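Chemotaxis signal transduction protein (Thermoanaerobacter tengcongensis, PDB 2QDL) probably serves as the CheW-type scaffold that couples chemoreceptors to the histidine kinase CheA in bacterial chemotaxis signalling. Local coordinates at residues 26-37 against 77-87; 62-70 against 139-147. All coordinates share one frame; numbering follows the deposited sequence.

Overall arrangement
Both contacts belong to one beta-barrel CheW-like domain, and their centres lie about 13 Å apart. Contact 1 pairs the short strand 33-36 with strand 82-88, while contact 2 packs the end of strand 59-65 and helix 66-70 against the loop that follows strand 134-139. Along the chain their segments alternate, so the two are interleaved. They meet where Leu-26 CD2 lies 3.6 Å from Ile-139 O and 3.7 Å from Leu-141 CD2, and where Leu-141 CD1 comes within 3.9 Å of Val-86 CB. Glycerol, probably from the crystallisation liquor, hydrogen-bonds to Arg-82 NE, and another to Asp-27 OD1 in segment 26-37.

Contact 1: 26-37 against 77-87; sequences LDIFDVHEVVKD and KSKDSRIIIVE
Val-35 and Ile-83 grip each other twice, forming the antiparallel hydrogen-bonded pair at the middle of this two-strand contact. Val-35 N gives a nearly straight bond to Ile-83 O (2.7 Å, 171°), and Ile-83 N answers to Val-35 O at 2.6 Å. The CG2 methyl of Val-35, set between its own backbone N and carbonyl carbon (chi1 of CG1 -57°), comes to 3.5 Å from Ile-83 CB, tighter than usual carbon-carbon packing. Ile-85 continues the same face; its CG1 runs alongside Glu-33 CG, 3.5 Å away. Val-34 points to the other face with Ile-84; its side chain crosses that of Arg-82 at about a right angle, CG1 lying 3.6 Å from Arg-82 CB.

At the Glu-33 end the regular pairing gives way to a classic beta bulge: both His-32 and Glu-33 face Ile-85. His-32 N approaches Ile-85 O almost head-on to the carbonyl, and Glu-33 O accepts from Ile-85 N. One water takes the N-H of Glu-87 and donates to Asp-30 O. At the other end, Arg-82 bends at chi2 (-73°), and Lys-36 CG lies over one face of its guanidinium, toward the rim, the two side chains side by side and pointing the same way; NH1 is held by Lys-79 O, in the guanidinium plane, and by Ser-81 O. A second water joins Ser-81 O to Asp-37 N, the latter bond weak. Asp-37 OD2 packs on Ser-81 CB at 3.5 Å.

The carboxylate of Glu-33 forms a salt bridge with Arg-57. Leu-56 packs on Glu-33 and Val-35, and Ile-54 on Ile-83 and Ile-85, both from strand 50-56. Ile-84 and Leu-26 share Phe-17 of strand 12-19, while strand 82-88 lies between strands 33-36 and 91-106.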
# COMPACT_ATOMS: atom_id res chain seq x y z
N LEU A 26 -5.04 -3.53 -0.66
CA LEU A 26 -4.78 -3.83 0.74
C LEU A 26 -6.09 -4.21 1.41
O LEU A 26 -7.15 -3.67 1.05
CB LEU A 26 -4.18 -2.62 1.46
CG LEU A 26 -2.73 -2.28 1.16
CD1 LEU A 26 -2.35 -0.85 1.64
CD2 LEU A 26 -1.79 -3.36 1.76
N ASP A 27 -6.01 -5.12 2.37
CA ASP A 27 -7.15 -5.40 3.23
C ASP A 27 -7.48 -4.10 3.94
O ASP A 27 -6.60 -3.41 4.44
CB ASP A 27 -6.82 -6.52 4.24
CG ASP A 27 -8.07 -7.09 4.92
OD1 ASP A 27 -8.87 -6.33 5.51
OD2 ASP A 27 -8.27 -8.31 4.83
N ILE A 28 -8.77 -3.75 3.96
CA ILE A 28 -9.27 -2.59 4.72
C ILE A 28 -8.76 -2.59 6.18
O ILE A 28 -8.57 -1.53 6.76
CB ILE A 28 -10.84 -2.49 4.64
CG1 ILE A 28 -11.37 -1.23 5.32
CG2 ILE A 28 -11.51 -3.70 5.31
CD1 ILE A 28 -10.86 0.08 4.76
N PHE A 29 -8.54 -3.77 6.75
CA PHE A 29 -8.00 -3.90 8.09
C PHE A 29 -6.63 -3.23 8.21
O PHE A 29 -6.29 -2.71 9.27
CB PHE A 29 -7.86 -5.39 8.44
CG PHE A 29 -7.43 -5.65 9.87
CD1 PHE A 29 -8.34 -5.53 10.91
CD2 PHE A 29 -6.11 -5.98 10.17
CE1 PHE A 29 -7.93 -5.74 12.25
CE2 PHE A 29 -5.71 -6.21 11.50
CZ PHE A 29 -6.63 -6.09 12.53
N ASP A 30 -5.84 -3.24 7.13
CA ASP A 30 -4.52 -2.60 7.12
C ASP A 30 -4.53 -1.13 6.75
O ASP A 30 -3.51 -0.45 6.89
CB ASP A 30 -3.57 -3.38 6.18
CG ASP A 30 -3.39 -4.82 6.64
OD1 ASP A 30 -3.06 -5.05 7.81
OD2 ASP A 30 -3.66 -5.74 5.87
N VAL A 31 -5.68 -0.64 6.27
CA VAL A 31 -5.87 0.77 5.91
C VAL A 31 -6.44 1.57 7.12
O VAL A 31 -7.64 1.56 7.38
CB VAL A 31 -6.81 0.91 4.65
CG1 VAL A 31 -7.12 2.41 4.34
CG2 VAL A 31 -6.18 0.22 3.42
N HIS A 32 -5.57 2.28 7.84
CA HIS A 32 -5.96 3.03 9.04
C HIS A 32 -6.70 4.32 8.67
O HIS A 32 -7.66 4.73 9.31
CB HIS A 32 -4.74 3.34 9.93
CG HIS A 32 -4.18 2.13 10.63
ND1 HIS A 32 -3.78 0.98 9.97
CD2 HIS A 32 -3.94 1.90 11.95
CE1 HIS A 32 -3.34 0.10 10.85
NE2 HIS A 32 -3.44 0.63 12.06
N GLU A 33 -6.23 4.97 7.62
CA GLU A 33 -6.88 6.14 7.09
C GLU A 33 -6.29 6.47 5.73
O GLU A 33 -5.32 5.86 5.28
CB GLU A 33 -6.85 7.34 8.08
CG GLU A 33 -5.56 8.03 8.32
CD GLU A 33 -5.61 9.01 9.50
OE1 GLU A 33 -5.21 8.60 10.60
OE2 GLU A 33 -6.02 10.18 9.33
N VAL A 34 -6.93 7.42 5.06
CA VAL A 34 -6.52 7.86 3.76
C VAL A 34 -6.52 9.39 3.81
O VAL A 34 -7.57 10.01 4.03
CB VAL A 34 -7.50 7.41 2.67
CG1 VAL A 34 -6.98 7.84 1.31
CG2 VAL A 34 -7.73 5.88 2.70
N VAL A 35 -5.35 9.98 3.60
CA VAL A 35 -5.22 11.45 3.59
C VAL A 35 -4.89 11.92 2.17
O VAL A 35 -4.44 11.14 1.36
CB VAL A 35 -4.16 11.96 4.64
CG1 VAL A 35 -4.51 11.49 6.07
CG2 VAL A 35 -2.80 11.51 4.31
N LYS A 36 -5.11 13.19 1.87
CA LYS A 36 -4.63 13.73 0.58
C LYS A 36 -3.09 13.76 0.35
O LYS A 36 -2.30 13.97 1.30
CB LYS A 36 -5.25 15.08 0.31
CG LYS A 36 -6.75 14.94 0.13
CD LYS A 36 -7.39 16.29 -0.13
CE LYS A 36 -8.88 16.21 -0.27
NZ LYS A 36 -9.42 17.52 0.18
N ASP A 37 -2.69 13.55 -0.93
CA ASP A 37 -1.28 13.55 -1.36
C ASP A 37 -0.79 15.00 -1.47
O ASP A 37 -0.56 15.50 -2.57
CB ASP A 37 -1.12 12.82 -2.70
CG ASP A 37 0.33 12.82 -3.24
OD1 ASP A 37 1.21 13.40 -2.58
OD2 ASP A 37 0.59 12.24 -4.32
N LYS A 77 -0.51 10.39 -11.49
CA LYS A 77 -0.79 11.33 -10.42
C LYS A 77 -1.80 12.39 -10.84
O LYS A 77 -1.70 12.94 -11.93
CB LYS A 77 0.48 12.04 -9.92
CG LYS A 77 0.17 12.80 -8.64
CD LYS A 77 1.08 13.90 -8.33
CE LYS A 77 0.48 14.63 -7.14
NZ LYS A 77 1.14 15.89 -6.87
N SER A 78 -2.72 12.72 -9.94
CA SER A 78 -3.69 13.79 -10.13
C SER A 78 -4.24 14.24 -8.76
O SER A 78 -3.70 13.89 -7.71
CB SER A 78 -4.85 13.30 -11.00
OG SER A 78 -5.72 12.47 -10.22
N LYS A 79 -5.31 15.03 -8.79
CA LYS A 79 -6.01 15.43 -7.58
C LYS A 79 -6.61 14.27 -6.82
O LYS A 79 -6.89 14.40 -5.63
CB LYS A 79 -7.11 16.45 -7.91
CG LYS A 79 -6.75 17.86 -7.49
CD LYS A 79 -7.92 18.85 -7.60
CE LYS A 79 -7.93 19.59 -8.95
NZ LYS A 79 -9.19 20.43 -9.10
N ASP A 80 -6.83 13.14 -7.50
CA ASP A 80 -7.29 11.93 -6.86
C ASP A 80 -6.21 11.22 -6.04
O ASP A 80 -6.52 10.25 -5.30
CB ASP A 80 -7.90 10.96 -7.88
CG ASP A 80 -9.11 11.55 -8.60
OD1 ASP A 80 -9.99 12.12 -7.94
OD2 ASP A 80 -9.17 11.45 -9.84
N SER A 81 -4.96 11.67 -6.19
CA SER A 81 -3.87 11.06 -5.43
C SER A 81 -4.14 11.16 -3.92
O SER A 81 -4.71 12.15 -3.45
CB SER A 81 -2.50 11.68 -5.79
OG SER A 81 -2.07 11.22 -7.05
N ARG A 82 -3.73 10.13 -3.20
CA ARG A 82 -3.89 10.07 -1.75
C ARG A 82 -2.68 9.46 -1.06
O ARG A 82 -1.77 8.90 -1.69
CB ARG A 82 -5.11 9.21 -1.40
CG ARG A 82 -6.43 9.74 -1.91
CD ARG A 82 -6.84 10.96 -1.10
NE ARG A 82 -8.20 11.38 -1.43
CZ ARG A 82 -8.52 12.24 -2.39
NH1 ARG A 82 -7.59 12.77 -3.17
NH2 ARG A 82 -9.80 12.53 -2.59
N ILE A 83 -2.70 9.56 0.27
CA ILE A 83 -1.76 8.87 1.11
C ILE A 83 -2.50 7.95 2.04
O ILE A 83 -3.21 8.39 2.95
CB ILE A 83 -0.86 9.84 1.96
CG1 ILE A 83 -0.06 10.79 1.05
CG2 ILE A 83 0.04 9.01 2.88
CD1 ILE A 83 0.57 12.01 1.78
N ILE A 84 -2.31 6.65 1.81
CA ILE A 84 -2.90 5.61 2.66
C ILE A 84 -2.01 5.41 3.87
O ILE A 84 -0.83 5.05 3.74
CB ILE A 84 -3.04 4.27 1.92
CG1 ILE A 84 -3.86 4.47 0.62
CG2 ILE A 84 -3.65 3.23 2.82
CD1 ILE A 84 -4.00 3.22 -0.21
N ILE A 85 -2.59 5.65 5.04
CA ILE A 85 -1.88 5.45 6.30
C ILE A 85 -2.01 4.00 6.73
O ILE A 85 -3.12 3.47 6.90
CB ILE A 85 -2.35 6.40 7.41
CG1 ILE A 85 -2.41 7.85 6.92
CG2 ILE A 85 -1.52 6.22 8.73
CD1 ILE A 85 -1.10 8.43 6.41
N VAL A 86 -0.87 3.36 6.88
CA VAL A 86 -0.80 1.98 7.33
C VAL A 86 0.10 1.90 8.61
O VAL A 86 0.58 2.92 9.12
CB VAL A 86 -0.26 1.04 6.18
CG1 VAL A 86 -1.13 1.17 4.91
CG2 VAL A 86 1.21 1.33 5.87
N GLU A 87 0.31 0.69 9.11
CA GLU A 87 1.16 0.46 10.27
C GLU A 87 2.09 -0.68 9.93
O GLU A 87 1.65 -1.70 9.46
CB GLU A 87 0.32 0.10 11.50
CG GLU A 87 1.16 -0.20 12.70
CD GLU A 87 0.35 -0.80 13.86
OE1 GLU A 87 0.02 -2.03 13.85
OE2 GLU A 87 0.07 -0.04 14.78
O HOH W 1 -1.53 -1.42 8.50
O HOH W 2 -4.16 14.94 -3.16

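Contact 2: 62-70 against 139-147; sequences PVIDLKKRF and IKLHFLFEV
Arg-69 reaches out from helix 66-70 to the turn at Phe-143 to Glu-146 and binds two of its backbone carbonyls firmly and a third weakly. CG leaves CB anti to the backbone N (chi1 -172°), and the chain then bends at chi2. CG passes 4.1 Å from Leu-144 O and CD closes to 3.7 Å from that same oxygen. NE then donates to it at 2.7 Å, with an N-H...O angle of 145° and the oxygen tilted somewhat from the guanidinium plane. At the tip, NH2 reaches Glu-146 O at 2.9 Å; this oxygen lies in the guanidinium plane, although NH2 sits well above the carbonyl plane. Weaker bonds run from NH2 to Leu-144 O and Phe-143 O, so that three carbonyl oxygens of this type I turn gather round the guanidinium.

Apolar side chains complete the contact. Phe-70 presents its ring edge, CE1 to Leu-144 CD2 (3.7 Å) and CE2 to Ile-139 CD1, while Leu-66 meets Ile-139 tip to tip. The side chains of Phe-145 and Pro-62 cross at about a right angle, CE1 lying 3.9 Å from Pro-62 CB, and Phe-145 CZ approaches Ile-64 CB. At the strand-to-helix junction Asp-65 is the N-cap, OD1 accepting from Lys-68 N.

Phe-49 makes a cation-pi contact with Arg-69, Phe-124 meets the Phe-70 ring, and Phe-17 of strand 12-19 touches Leu-66 and Ile-139. Strand 59-65 pairs with strands 50-56 and 91-106.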
# COMPACT_ATOMS: atom_id res chain seq x y z
N PRO A 62 6.56 8.88 7.86
CA PRO A 62 7.30 8.72 6.62
C PRO A 62 6.43 8.18 5.47
O PRO A 62 5.65 7.26 5.66
CB PRO A 62 8.41 7.72 7.00
CG PRO A 62 7.83 6.92 8.07
CD PRO A 62 6.95 7.87 8.87
N VAL A 63 6.58 8.78 4.30
CA VAL A 63 5.78 8.47 3.13
C VAL A 63 6.64 7.88 2.02
O VAL A 63 7.64 8.43 1.64
CB VAL A 63 5.03 9.70 2.58
CG1 VAL A 63 4.07 9.27 1.47
CG2 VAL A 63 4.28 10.40 3.70
N ILE A 64 6.23 6.72 1.53
CA ILE A 64 6.92 6.04 0.44
C ILE A 64 6.14 6.25 -0.86
O ILE A 64 4.89 6.21 -0.89
CB ILE A 64 7.11 4.52 0.77
CG1 ILE A 64 7.74 3.76 -0.39
CG2 ILE A 64 5.80 3.85 1.03
CD1 ILE A 64 8.40 2.46 0.07
N ASP A 65 6.90 6.48 -1.92
CA ASP A 65 6.38 6.47 -3.27
C ASP A 65 6.54 5.04 -3.75
O ASP A 65 7.66 4.58 -3.97
CB ASP A 65 7.10 7.51 -4.16
CG ASP A 65 6.55 7.51 -5.62
OD1 ASP A 65 6.37 6.41 -6.20
OD2 ASP A 65 6.34 8.59 -6.19
N LEU A 66 5.42 4.31 -3.85
CA LEU A 66 5.40 2.89 -4.27
C LEU A 66 5.92 2.65 -5.68
O LEU A 66 6.54 1.62 -5.94
CB LEU A 66 3.98 2.28 -4.13
CG LEU A 66 3.37 2.26 -2.72
CD1 LEU A 66 1.96 1.67 -2.77
CD2 LEU A 66 4.26 1.46 -1.73
N LYS A 67 5.65 3.56 -6.60
CA LYS A 67 6.17 3.44 -7.98
C LYS A 67 7.68 3.43 -8.00
O LYS A 67 8.27 2.63 -8.72
CB LYS A 67 5.65 4.55 -8.87
CG LYS A 67 4.14 4.53 -9.11
CD LYS A 67 3.74 5.79 -9.84
CE LYS A 67 2.28 6.10 -9.61
NZ LYS A 67 1.89 7.45 -10.11
N LYS A 68 8.30 4.29 -7.17
CA LYS A 68 9.75 4.34 -7.04
C LYS A 68 10.29 3.11 -6.30
O LYS A 68 11.36 2.57 -6.65
CB LYS A 68 10.18 5.61 -6.32
CG LYS A 68 9.75 6.86 -7.02
CD LYS A 68 10.31 8.11 -6.30
CE LYS A 68 9.75 9.35 -6.93
NZ LYS A 68 10.26 10.53 -6.23
N ARG A 69 9.54 2.66 -5.31
CA ARG A 69 9.89 1.43 -4.60
C ARG A 69 9.80 0.18 -5.50
O ARG A 69 10.68 -0.69 -5.44
CB ARG A 69 8.99 1.27 -3.35
CG ARG A 69 9.38 0.14 -2.44
CD ARG A 69 10.88 0.24 -2.08
NE ARG A 69 11.25 -0.39 -0.81
CZ ARG A 69 12.45 -0.92 -0.58
NH1 ARG A 69 13.38 -0.89 -1.52
NH2 ARG A 69 12.72 -1.45 0.59
N PHE A 70 8.74 0.10 -6.32
CA PHE A 70 8.50 -1.06 -7.18
C PHE A 70 9.13 -0.97 -8.59
O PHE A 70 9.33 -1.97 -9.23
CB PHE A 70 6.98 -1.32 -7.32
CG PHE A 70 6.26 -1.53 -6.02
CD1 PHE A 70 6.93 -1.95 -4.87
CD2 PHE A 70 4.88 -1.31 -5.94
CE1 PHE A 70 6.25 -2.14 -3.70
CE2 PHE A 70 4.20 -1.50 -4.75
CZ PHE A 70 4.89 -1.94 -3.63
N ILE A 139 -0.48 -6.05 -1.73
CA ILE A 139 0.85 -5.64 -1.31
C ILE A 139 1.17 -6.14 0.10
O ILE A 139 0.31 -6.12 0.98
CB ILE A 139 0.99 -4.10 -1.39
CG1 ILE A 139 1.06 -3.66 -2.87
CG2 ILE A 139 2.20 -3.57 -0.50
CD1 ILE A 139 0.84 -2.16 -3.07
N LYS A 140 2.40 -6.60 0.29
CA LYS A 140 2.89 -6.96 1.61
C LYS A 140 3.62 -5.76 2.14
O LYS A 140 4.55 -5.24 1.50
CB LYS A 140 3.84 -8.18 1.51
CG LYS A 140 4.56 -8.55 2.79
CD LYS A 140 5.53 -9.74 2.61
CE LYS A 140 4.77 -11.07 2.48
NZ LYS A 140 5.66 -12.30 2.27
N LEU A 141 3.20 -5.30 3.32
CA LEU A 141 3.74 -4.08 3.92
C LEU A 141 5.06 -4.26 4.64
O LEU A 141 5.81 -3.30 4.80
CB LEU A 141 2.74 -3.50 4.92
CG LEU A 141 1.33 -3.18 4.40
CD1 LEU A 141 0.44 -2.79 5.55
CD2 LEU A 141 1.36 -2.13 3.28
N HIS A 142 5.34 -5.48 5.11
CA HIS A 142 6.48 -5.75 5.98
C HIS A 142 7.81 -5.04 5.63
O HIS A 142 8.38 -4.33 6.46
CB HIS A 142 6.71 -7.27 6.07
CG HIS A 142 7.59 -7.69 7.20
ND1 HIS A 142 7.75 -9.00 7.58
CD2 HIS A 142 8.35 -6.96 8.05
CE1 HIS A 142 8.58 -9.07 8.61
NE2 HIS A 142 8.96 -7.84 8.91
N PHE A 143 8.30 -5.26 4.40
CA PHE A 143 9.63 -4.79 4.01
C PHE A 143 9.69 -3.52 3.17
O PHE A 143 10.75 -3.20 2.61
CB PHE A 143 10.37 -5.91 3.27
CG PHE A 143 10.32 -7.25 3.99
CD1 PHE A 143 10.91 -7.41 5.24
CD2 PHE A 143 9.64 -8.33 3.42
CE1 PHE A 143 10.86 -8.64 5.91
CE2 PHE A 143 9.56 -9.58 4.08
CZ PHE A 143 10.18 -9.74 5.33
N LEU A 144 8.57 -2.79 3.06
CA LEU A 144 8.53 -1.60 2.21
C LEU A 144 9.65 -0.60 2.51
O LEU A 144 10.20 0.01 1.59
CB LEU A 144 7.15 -0.93 2.22
CG LEU A 144 6.03 -1.69 1.49
CD1 LEU A 144 4.66 -0.97 1.73
CD2 LEU A 144 6.35 -1.83 -0.01
N PHE A 145 10.02 -0.48 3.78
CA PHE A 145 11.02 0.49 4.24
C PHE A 145 12.41 -0.11 4.46
O PHE A 145 13.34 0.61 4.81
CB PHE A 145 10.54 1.17 5.55
CG PHE A 145 9.46 2.18 5.32
CD1 PHE A 145 9.78 3.52 5.10
CD2 PHE A 145 8.12 1.79 5.29
CE1 PHE A 145 8.79 4.45 4.87
CE2 PHE A 145 7.12 2.70 5.04
CZ PHE A 145 7.44 4.04 4.84
N GLU A 146 12.55 -1.42 4.29
CA GLU A 146 13.80 -2.09 4.59
C GLU A 146 14.82 -1.96 3.45
O GLU A 146 14.66 -2.57 2.39
CB GLU A 146 13.60 -3.56 5.00
CG GLU A 146 14.61 -3.98 6.10
CD GLU A 146 14.59 -5.47 6.40
OE1 GLU A 146 13.52 -5.99 6.78
OE2 GLU A 146 15.65 -6.12 6.27
N VAL A 147 15.84 -1.15 3.71
CA VAL A 147 16.94 -0.86 2.80
C VAL A 147 18.17 -1.66 3.25
O VAL A 147 18.72 -1.40 4.33
CB VAL A 147 17.31 0.64 2.82
CG1 VAL A 147 18.45 0.94 1.88
CG2 VAL A 147 16.10 1.51 2.49